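PDB 3V68: DUF2666 domain-containing protein from Pyrococcus furiosus, which is of unknown function but probably binds double-stranded DNA. Local coordinates for residues A[35-38]-A[39-43]; A[183-186]-A[187-190]; A[226-229]-A[230-234]. One frame throughout, in Å; residues are numbered along the deposited sequence. Where two conformers were deposited one is given.

Contact 1 of 3, residues A[35-38]-A[39-43]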
ATOM      1  N   ARG A  35      -1.572   9.914   5.455  1.00  9.16           N
ATOM      2  CA  ARG A  35      -0.527  10.554   4.665  1.00  9.49           C
ATOM      3  C   ARG A  35       0.748   9.711   4.576  1.00  9.31           C
ATOM      4  O   ARG A  35       1.359   9.618   3.508  1.00  9.68           O
ATOM      5  CB  ARG A  35      -0.273  11.971   5.179  1.00  9.59           C
ATOM      6  CG  ARG A  35      -1.423  12.909   4.810  1.00  9.84           C
ATOM      7  CD  ARG A  35      -1.376  14.239   5.558  1.00 10.21           C
ATOM      8  NE  ARG A  35      -0.111  14.964   5.414  1.00 10.36           N
ATOM      9  CZ  ARG A  35       0.264  15.636   4.325  1.00 10.18           C
ATOM     10  NH1 ARG A  35      -0.516  15.681   3.252  1.00 10.33           N
ATOM     11  NH2 ARG A  35       1.426  16.275   4.316  1.00 12.16           N
ATOM     12  N   VAL A  36       1.127   9.060   5.675  1.00  9.16           N
ATOM     13  CA  VAL A  36       2.265   8.144   5.644  1.00  9.12           C
ATOM     14  C   VAL A  36       2.013   7.002   4.656  1.00  9.44           C
ATOM     15  O   VAL A  36       2.867   6.706   3.818  1.00  9.69           O
ATOM     16  CB  VAL A  36       2.593   7.607   7.055  1.00  8.87           C
ATOM     17  CG1 VAL A  36       3.569   6.442   6.985  1.00  8.77           C
ATOM     18  CG2 VAL A  36       3.160   8.722   7.929  1.00 10.39           C
ATOM     19  N   SER A  37       0.837   6.382   4.749  1.00  9.27           N
ATOM     20  CA  SER A  37       0.462   5.297   3.838  1.00  9.35           C
ATOM     21  C   SER A  37       0.547   5.748   2.378  1.00  9.22           C
ATOM     22  O   SER A  37       1.161   5.076   1.549  1.00  9.42           O
ATOM     23  CB  SER A  37      -0.949   4.791   4.156  1.00  9.06           C
ATOM     24  OG  SER A  37      -1.417   3.915   3.141  1.00  9.92           O
ATOM     25  N   ASN A  38      -0.051   6.895   2.067  1.00  9.57           N
ATOM     26  CA  ASN A  38      -0.034   7.412   0.697  1.00 10.01           C
ATOM     27  C   ASN A  38       1.392   7.674   0.210  1.00 10.43           C
ATOM     28  O   ASN A  38       1.742   7.355  -0.933  1.00 11.05           O
ATOM     29  CB  ASN A  38      -0.847   8.709   0.603  1.00 10.14           C
ATOM     30  CG  ASN A  38      -2.330   8.505   0.882  1.00 10.07           C
ATOM     31  OD1 ASN A  38      -2.854   7.390   0.804  1.00 10.84           O
ATOM     32  ND2 ASN A  38      -3.017   9.596   1.211  1.00 11.22           N
ATOM     33  N   THR A  39       2.208   8.226   1.101  1.00 10.36           N
ATOM     34  CA  THR A  39       3.586   8.611   0.785  1.00 10.59           C
ATOM     35  C   THR A  39       4.474   7.400   0.531  1.00 10.49           C
ATOM     36  O   THR A  39       5.131   7.319  -0.509  1.00 10.88           O
ATOM     37  CB  THR A  39       4.178   9.493   1.896  1.00 10.92           C
ATOM     38  OG1 THR A  39       3.318  10.621   2.095  1.00 11.33           O
ATOM     39  CG2 THR A  39       5.576   9.997   1.518  1.00 11.63           C
ATOM     40  N   VAL A  40       4.498   6.459   1.471  1.00 10.35           N
ATOM     41  CA  VAL A  40       5.380   5.303   1.312  1.00 10.35           C
ATOM     42  C   VAL A  40       4.941   4.414   0.152  1.00 10.44           C
ATOM     43  O   VAL A  40       5.781   3.868  -0.569  1.00 10.57           O
ATOM     44  CB  VAL A  40       5.591   4.506   2.622  1.00 10.35           C
ATOM     45  CG1 VAL A  40       6.142   5.419   3.710  1.00 11.01           C
ATOM     46  CG2 VAL A  40       4.307   3.822   3.091  1.00  9.67           C
ATOM     47  N   SER A  41       3.632   4.293  -0.053  1.00 10.60           N
ATOM     48  CA  SER A  41       3.115   3.476  -1.154  1.00 11.17           C
ATOM     49  C   SER A  41       3.528   4.043  -2.506  1.00 11.60           C
ATOM     50  O   SER A  41       3.837   3.290  -3.428  1.00 12.04           O
ATOM     51  CB  SER A  41       1.599   3.353  -1.075  1.00 10.83           C
ATOM     52  OG  SER A  41       1.214   2.613   0.069  1.00 12.00           O
ATOM     53  N   SER A  42       3.556   5.369  -2.608  1.00 11.92           N
ATOM     54  CA  SER A  42       3.938   6.041  -3.852  1.00 12.83           C
ATOM     55  C   SER A  42       5.416   5.841  -4.192  1.00 12.78           C
ATOM     56  O   SER A  42       5.801   5.890  -5.362  1.00 13.18           O
ATOM     57  CB  SER A  42       3.613   7.538  -3.781  1.00 12.96           C
ATOM     58  OG  SER A  42       4.566   8.253  -3.015  1.00 16.24           O
ATOM     59  N   LYS A  43       6.230   5.605  -3.165  1.00 12.80           N
ATOM     60  CA  LYS A  43       7.681   5.477  -3.331  1.00 13.22           C
ATOM     61  C   LYS A  43       8.188   4.049  -3.502  1.00 13.30           C
ATOM     62  O   LYS A  43       9.299   3.847  -3.991  1.00 13.53           O
ATOM     63  CB  LYS A  43       8.421   6.148  -2.171  1.00 13.34           C
ATOM     64  CG  LYS A  43       8.310   7.667  -2.146  1.00 14.08           C
ATOM     65  CD  LYS A  43       9.050   8.317  -3.310  1.00 17.37           C
ATOM     66  CE  LYS A  43       8.982   9.829  -3.213  1.00 18.74           C
ATOM     67  NZ  LYS A  43       9.648  10.481  -4.375  1.00 21.80           N
TER
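T39 OG1 turns back along the helix and gives its proton to R35 O at 2.6 Å, while T39 N donates to the same oxygen at 2.9 Å. Hydroxyl and amide come from opposite faces of that carbonyl's plane, the hydroxyl 36° out of it. Two residues on, S41 repeats the arrangement: S41 OG reaches S37 O at 2.9 Å, and S41 N meets the same oxygen from the other face. In both residues the oxygen sits anti to the carbonyl carbon (chi1 -55° and -67°), which lays it back over the preceding turn. T39 OG1 has a further partner in I123 N. S42, whose OG stands between its backbone N and carbonyl carbon, donates through that atom to T39 O at 2.7 Å.

These are side-chain additions to the i to i+4 ladder of helix 26-43 near its C-terminal end, which also includes the bond from V40 N to V36 O. N38 sends its amide elsewhere, ND2 bonding to F118 O and G121 O.

Apolar contact is confined to V36 and V40, whose CG1 atoms lie 4.3 Å apart. Both valines touch F8 of strand 5-12, and on helix 160-181 V36 meets I170 and V40 meets L167.

Contact 2 of 3, residues A[183-186]-A[187-190]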
ATOM      1  N   ASP A 183     -11.955   4.168  14.479  1.00 16.83           N
ATOM      2  CA  ASP A 183     -13.037   3.255  14.911  1.00 16.63           C
ATOM      3  C   ASP A 183     -13.812   2.668  13.727  1.00 16.71           C
ATOM      4  O   ASP A 183     -15.042   2.761  13.668  1.00 16.88           O
ATOM      5  CB  ASP A 183     -14.013   3.950  15.875  1.00 17.01           C
ATOM      6  CG  ASP A 183     -13.433   4.169  17.258  1.00 17.47           C
ATOM      7  OD1 ASP A 183     -14.085   4.877  18.055  1.00 18.41           O
ATOM      8  OD2 ASP A 183     -12.346   3.633  17.560  1.00 18.41           O
ATOM      9  N   VAL A 184     -13.079   2.090  12.779  1.00 16.07           N
ATOM     10  CA  VAL A 184     -13.682   1.417  11.630  1.00 15.73           C
ATOM     11  C   VAL A 184     -14.081   0.006  12.058  1.00 15.72           C
ATOM     12  O   VAL A 184     -13.244  -0.756  12.549  1.00 16.04           O
ATOM     13  CB  VAL A 184     -12.693   1.350  10.435  1.00 15.27           C
ATOM     14  CG1 VAL A 184     -13.214   0.443   9.327  1.00 15.27           C
ATOM     15  CG2 VAL A 184     -12.384   2.749   9.890  1.00 15.49           C
ATOM     16  N   ASP A 185     -15.356  -0.333  11.876  1.00 16.30           N
ATOM     17  CA  ASP A 185     -15.843  -1.683  12.169  1.00 16.65           C
ATOM     18  C   ASP A 185     -15.517  -2.588  10.979  1.00 16.43           C
ATOM     19  O   ASP A 185     -16.354  -2.820  10.099  1.00 15.85           O
ATOM     20  CB  ASP A 185     -17.347  -1.661  12.467  1.00 17.37           C
ATOM     21  CG  ASP A 185     -17.873  -2.992  13.010  1.00 18.48           C
ATOM     22  OD1 ASP A 185     -17.150  -4.011  12.970  1.00 20.10           O
ATOM     23  OD2 ASP A 185     -19.033  -3.010  13.482  1.00 21.63           O
ATOM     24  N   ASP A 186     -14.283  -3.085  10.960  1.00 16.29           N
ATOM     25  CA  ASP A 186     -13.797  -3.892   9.844  1.00 16.32           C
ATOM     26  C   ASP A 186     -14.476  -5.258   9.778  1.00 15.96           C
ATOM     27  O   ASP A 186     -14.625  -5.818   8.695  1.00 15.65           O
ATOM     28  CB  ASP A 186     -12.262  -4.011   9.853  1.00 16.70           C
ATOM     29  CG  ASP A 186     -11.709  -4.593  11.152  1.00 18.31           C
ATOM     30  OD1 ASP A 186     -12.226  -4.273  12.245  1.00 20.48           O
ATOM     31  OD2 ASP A 186     -10.728  -5.360  11.076  1.00 20.98           O
ATOM     32  N   LYS A 187     -14.908  -5.772  10.930  1.00 16.03           N
ATOM     33  CA  LYS A 187     -15.650  -7.031  10.983  1.00 16.06           C
ATOM     34  C   LYS A 187     -16.956  -6.911  10.197  1.00 15.49           C
ATOM     35  O   LYS A 187     -17.300  -7.804   9.412  1.00 15.20           O
ATOM     36  CB  LYS A 187     -15.922  -7.444  12.435  1.00 16.79           C
ATOM     37  CG  LYS A 187     -16.746  -8.713  12.583  1.00 19.37           C
ATOM     38  CD  LYS A 187     -17.016  -9.032  14.053  1.00 22.79           C
ATOM     39  CE  LYS A 187     -18.288  -9.854  14.217  1.00 25.41           C
ATOM     40  NZ  LYS A 187     -19.513  -9.088  13.831  1.00 26.75           N
ATOM     41  N   LYS A 188     -17.666  -5.805  10.403  1.00 14.67           N
ATOM     42  CA  LYS A 188     -18.909  -5.521   9.681  1.00 14.36           C
ATOM     43  C   LYS A 188     -18.663  -5.424   8.174  1.00 13.46           C
ATOM     44  O   LYS A 188     -19.461  -5.910   7.367  1.00 12.91           O
ATOM     45  CB  LYS A 188     -19.532  -4.218  10.190  1.00 15.02           C
ATOM     46  CG  LYS A 188     -21.050  -4.137  10.075  1.00 18.71           C
ATOM     47  CD  LYS A 188     -21.723  -4.974  11.158  1.00 22.66           C
ATOM     48  CE  LYS A 188     -23.060  -4.390  11.593  1.00 24.67           C
ATOM     49  NZ  LYS A 188     -22.884  -3.268  12.566  1.00 26.63           N
ATOM     50  N   ILE A 189     -17.549  -4.793   7.806  1.00 12.57           N
ATOM     51  CA  ILE A 189     -17.171  -4.659   6.402  1.00 11.73           C
ATOM     52  C   ILE A 189     -16.901  -6.029   5.773  1.00 11.69           C
ATOM     53  O   ILE A 189     -17.316  -6.290   4.641  1.00 11.77           O
ATOM     54  CB  ILE A 189     -15.958  -3.697   6.226  1.00 11.59           C
ATOM     55  CG1 ILE A 189     -16.387  -2.260   6.545  1.00 11.71           C
ATOM     56  CG2 ILE A 189     -15.386  -3.788   4.808  1.00 11.53           C
ATOM     57  CD1 ILE A 189     -15.251  -1.268   6.679  1.00 12.06           C
ATOM     58  N   VAL A 190     -16.203  -6.899   6.501  1.00 11.77           N
ATOM     59  CA  VAL A 190     -15.955  -8.252   6.006  1.00 11.75           C
ATOM     60  C   VAL A 190     -17.283  -8.960   5.747  1.00 12.02           C
ATOM     61  O   VAL A 190     -17.492  -9.545   4.681  1.00 12.40           O
ATOM     62  CB  VAL A 190     -15.074  -9.072   6.979  1.00 11.64           C
ATOM     63  CG1 VAL A 190     -15.066 -10.557   6.598  1.00 12.45           C
ATOM     64  CG2 VAL A 190     -13.656  -8.517   7.001  1.00 11.86           C
TER
HETATM   65  O   HOH W   1     -14.711  -4.760  13.938  1.00 29.30           O
HETATM   66  O   HOH W   2     -18.789  -5.876  14.402  1.00 36.82           O
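K187 and D185 meet mostly through water. One water donates to D185 OD1 at 2.7 Å and accepts from K187 N; a second, also donating to OD1, takes a weak bond from K187 NZ. The lysine's ammonium lies too far from the carboxylate for direct contact, and its chain, extended until a bend at chi4, also brings NZ into a weak, long ion pair with E191.

K188 comes next and receives the cap. Its amide donates to D185 OD1 at 3.2 Å, with the N-H pointing well at the oxygen (160°) but arriving from above the carboxylate plane, 66° out of it. D185 CG lies anti to the backbone N (chi1 -170°), which swings the carboxylate forward over the first turn. There its CG rests 3.5 Å from K188 CB. The bent K188 chain then carries NZ round to D185 OD2, a long salt bridge at 4.0 Å.

This is the N-cap of helix 186-192. D185 also centres an inverse gamma turn, in which D186 N bonds weakly to V184 O, and just upstream D183, with positive phi, is the C-prime residue of the Schellman motif ending helix 160-181. The chain thus leaves one helix and starts the next within a few residues. The negative carboxylate at the N-terminal end of the helix would be expected to suit the helix dipole.

At I189 the amide bonds to D185 O at 3.3 Å. Its side chain takes the buried side, CD1 meeting V184 CG1 at 3.8 Å as the two cross at a slant; both residues also pack on Y224 of helix 219-231. V190 N closes the next turn on D186 O at 2.9 Å, and V190 CG2 comes close to that oxygen.

Contact 3 of 3, residues A[226-229]-A[230-234]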
ATOM      1  N   ALA A 226     -13.380  -0.733   0.022  1.00  9.52           N
ATOM      2  CA  ALA A 226     -12.731  -0.941  -1.272  1.00  9.50           C
ATOM      3  C   ALA A 226     -11.727  -2.090  -1.221  1.00  9.21           C
ATOM      4  O   ALA A 226     -11.704  -2.937  -2.113  1.00  8.95           O
ATOM      5  CB  ALA A 226     -12.066   0.338  -1.761  1.00 10.10           C
ATOM      6  N   ARG A 227     -10.913  -2.125  -0.170  1.00  8.71           N
ATOM      7  CA  ARG A 227      -9.928  -3.189  -0.009  1.00  9.05           C
ATOM      8  C   ARG A 227     -10.603  -4.553   0.129  1.00  8.97           C
ATOM      9  O   ARG A 227     -10.152  -5.529  -0.464  1.00  9.39           O
ATOM     10  CB  ARG A 227      -9.021  -2.901   1.183  1.00  8.81           C
ATOM     11  CG  ARG A 227      -7.968  -1.856   0.858  1.00  9.33           C
ATOM     12  CD  ARG A 227      -7.351  -1.254   2.107  1.00 10.47           C
ATOM     13  NE  ARG A 227      -6.137  -0.516   1.763  1.00 10.82           N
ATOM     14  CZ  ARG A 227      -6.120   0.699   1.218  1.00 11.96           C
ATOM     15  NH1 ARG A 227      -7.255   1.347   0.961  1.00 12.85           N
ATOM     16  NH2 ARG A 227      -4.961   1.266   0.927  1.00 13.03           N
ATOM     17  N   GLU A 228     -11.682  -4.615   0.908  1.00  9.12           N
ATOM     18  CA  GLU A 228     -12.414  -5.868   1.073  1.00  9.75           C
ATOM     19  C   GLU A 228     -13.019  -6.345  -0.245  1.00  9.69           C
ATOM     20  O   GLU A 228     -12.926  -7.530  -0.579  1.00 10.07           O
ATOM     21  CB  GLU A 228     -13.486  -5.741   2.160  1.00  9.50           C
ATOM     22  CG  GLU A 228     -14.227  -7.051   2.478  1.00 11.24           C
ATOM     23  CD  GLU A 228     -13.336  -8.159   3.026  1.00 13.34           C
ATOM     24  OE1 GLU A 228     -12.224  -7.876   3.517  1.00 12.85           O
ATOM     25  OE2 GLU A 228     -13.770  -9.330   2.985  1.00 14.60           O
ATOM     26  N   MET A 229     -13.621  -5.422  -0.996  0.50  9.92           N
ATOM     27  CA  MET A 229     -14.201  -5.747  -2.303  0.50  9.94           C
ATOM     28  C   MET A 229     -13.137  -6.324  -3.237  0.50 10.19           C
ATOM     29  O   MET A 229     -13.340  -7.367  -3.864  0.50 10.33           O
ATOM     30  CB  MET A 229     -14.861  -4.512  -2.926  0.50 10.05           C
ATOM     31  CG  MET A 229     -15.503  -4.755  -4.291  0.50  9.55           C
ATOM     32  SD  MET A 229     -14.368  -4.578  -5.682  0.50  7.34           S
ATOM     33  CE  MET A 229     -14.229  -2.800  -5.797  0.50  8.39           C
ATOM     34  N   LEU A 230     -11.993  -5.650  -3.299  1.00 10.05           N
ATOM     35  CA  LEU A 230     -10.866  -6.106  -4.117  1.00 10.24           C
ATOM     36  C   LEU A 230     -10.310  -7.465  -3.686  1.00 10.57           C
ATOM     37  O   LEU A 230      -9.917  -8.267  -4.532  1.00 10.23           O
ATOM     38  CB  LEU A 230      -9.758  -5.051  -4.146  1.00  9.98           C
ATOM     39  CG  LEU A 230     -10.116  -3.746  -4.861  1.00 11.15           C
ATOM     40  CD1 LEU A 230      -9.043  -2.714  -4.606  1.00 10.97           C
ATOM     41  CD2 LEU A 230     -10.365  -3.935  -6.357  1.00 11.80           C
ATOM     42  N   SER A 231     -10.310  -7.735  -2.382  1.00 11.00           N
ATOM     43  CA  SER A 231      -9.799  -9.011  -1.868  1.00 11.44           C
ATOM     44  C   SER A 231     -10.589 -10.209  -2.404  1.00 11.54           C
ATOM     45  O   SER A 231     -10.035 -11.304  -2.559  1.00 12.00           O
ATOM     46  CB  SER A 231      -9.782  -9.017  -0.336  1.00 11.58           C
ATOM     47  OG  SER A 231     -11.050  -9.351   0.192  1.00 13.48           O
ATOM     48  N   LYS A 232     -11.869  -9.995  -2.701  1.00 11.85           N
ATOM     49  CA  LYS A 232     -12.727 -11.068  -3.212  1.00 12.01           C
ATOM     50  C   LYS A 232     -12.347 -11.469  -4.636  1.00 12.51           C
ATOM     51  O   LYS A 232     -12.706 -12.551  -5.100  1.00 12.67           O
ATOM     52  CB  LYS A 232     -14.211 -10.681  -3.138  1.00 12.19           C
ATOM     53  CG  LYS A 232     -14.730 -10.374  -1.737  1.00 11.64           C
ATOM     54  CD  LYS A 232     -14.464 -11.511  -0.749  1.00 12.43           C
ATOM     55  CE  LYS A 232     -15.113 -11.236   0.598  1.00 13.14           C
ATOM     56  NZ  LYS A 232     -14.564 -12.126   1.670  1.00 15.51           N
ATOM     57  N   LEU A 233     -11.636 -10.576  -5.322  1.00 12.18           N
ATOM     58  CA  LEU A 233     -11.097 -10.842  -6.655  1.00 12.37           C
ATOM     59  C   LEU A 233      -9.638 -11.296  -6.600  1.00 12.48           C
ATOM     60  O   LEU A 233      -9.025 -11.564  -7.639  1.00 13.11           O
ATOM     61  CB  LEU A 233     -11.207  -9.586  -7.527  1.00 12.44           C
ATOM     62  CG  LEU A 233     -12.547  -9.223  -8.175  1.00 12.20           C
ATOM     63  CD1 LEU A 233     -13.556  -8.723  -7.152  1.00 13.47           C
ATOM     64  CD2 LEU A 233     -12.319  -8.172  -9.248  1.00 14.63           C
ATOM     65  N   GLY A 234      -9.082 -11.373  -5.394  1.00 12.52           N
ATOM     66  CA  GLY A 234      -7.675 -11.723  -5.198  1.00 12.63           C
ATOM     67  C   GLY A 234      -6.749 -10.563  -5.509  1.00 12.35           C
ATOM     68  O   GLY A 234      -5.565 -10.761  -5.803  1.00 13.38           O
TER
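E228 and K232, one turn apart, form a salt bridge in which K232 NZ approaches E228 OE2 at 3.2 Å; as a hydrogen bond it is weak. The glutamate reaches it by starting anti to its own amide nitrogen (chi1 -175°) and bending at chi2, while the lysine bends at chi2 and then runs out straight. S231 OG donates to E228 O at 2.7 Å, tilted only 19° from the carbonyl plane, and K232 N adds a weak bond to that oxygen.

K232 N also donates to M229 O at 3.2 Å, from well above the carbonyl plane. K232 lies within a type I turn from S231 to G234, and G234, with positive phi, completes a Schellman motif.

In one of its two conformers, M229 places CE 4.1 Å from L230 CD2. Separately, the L233 CD1 methyl comes to 3.6 Å from the backbone oxygen M229 O. The guanidinium of R227 leaves this turn for D238 and the carbonyl oxygens of I116 and R223.

Around this end of helix 219-231, M229, K232 and L233 rest on I208 of helix 202-213, L230 and L233 on L70 of helix 66-73, and E228 faces I189 and V190 of helix 186-192.

From the N terminus, contact 1 comes first, late in helix 26-43, where that helix packs between strand 5-12 and helix 160-181. Contact 2 follows at the junction from helix 160-181 into helix 186-192, and contact 3 at the C-terminal end of helix 219-231. Each is local, so none closes a long loop; they run in series without nesting or crossing. Contacts 2 and 3 touch, with I189 CG2 3.8 Å from E228 CB, joining a helix start to a helix end within one DUF2666 range. Contact 1, in the other range, does not touch contact 3, though their nearest atoms are about 5 Å apart; helix 160-181 links contacts 1 and 2, packing on the first and leading into the second.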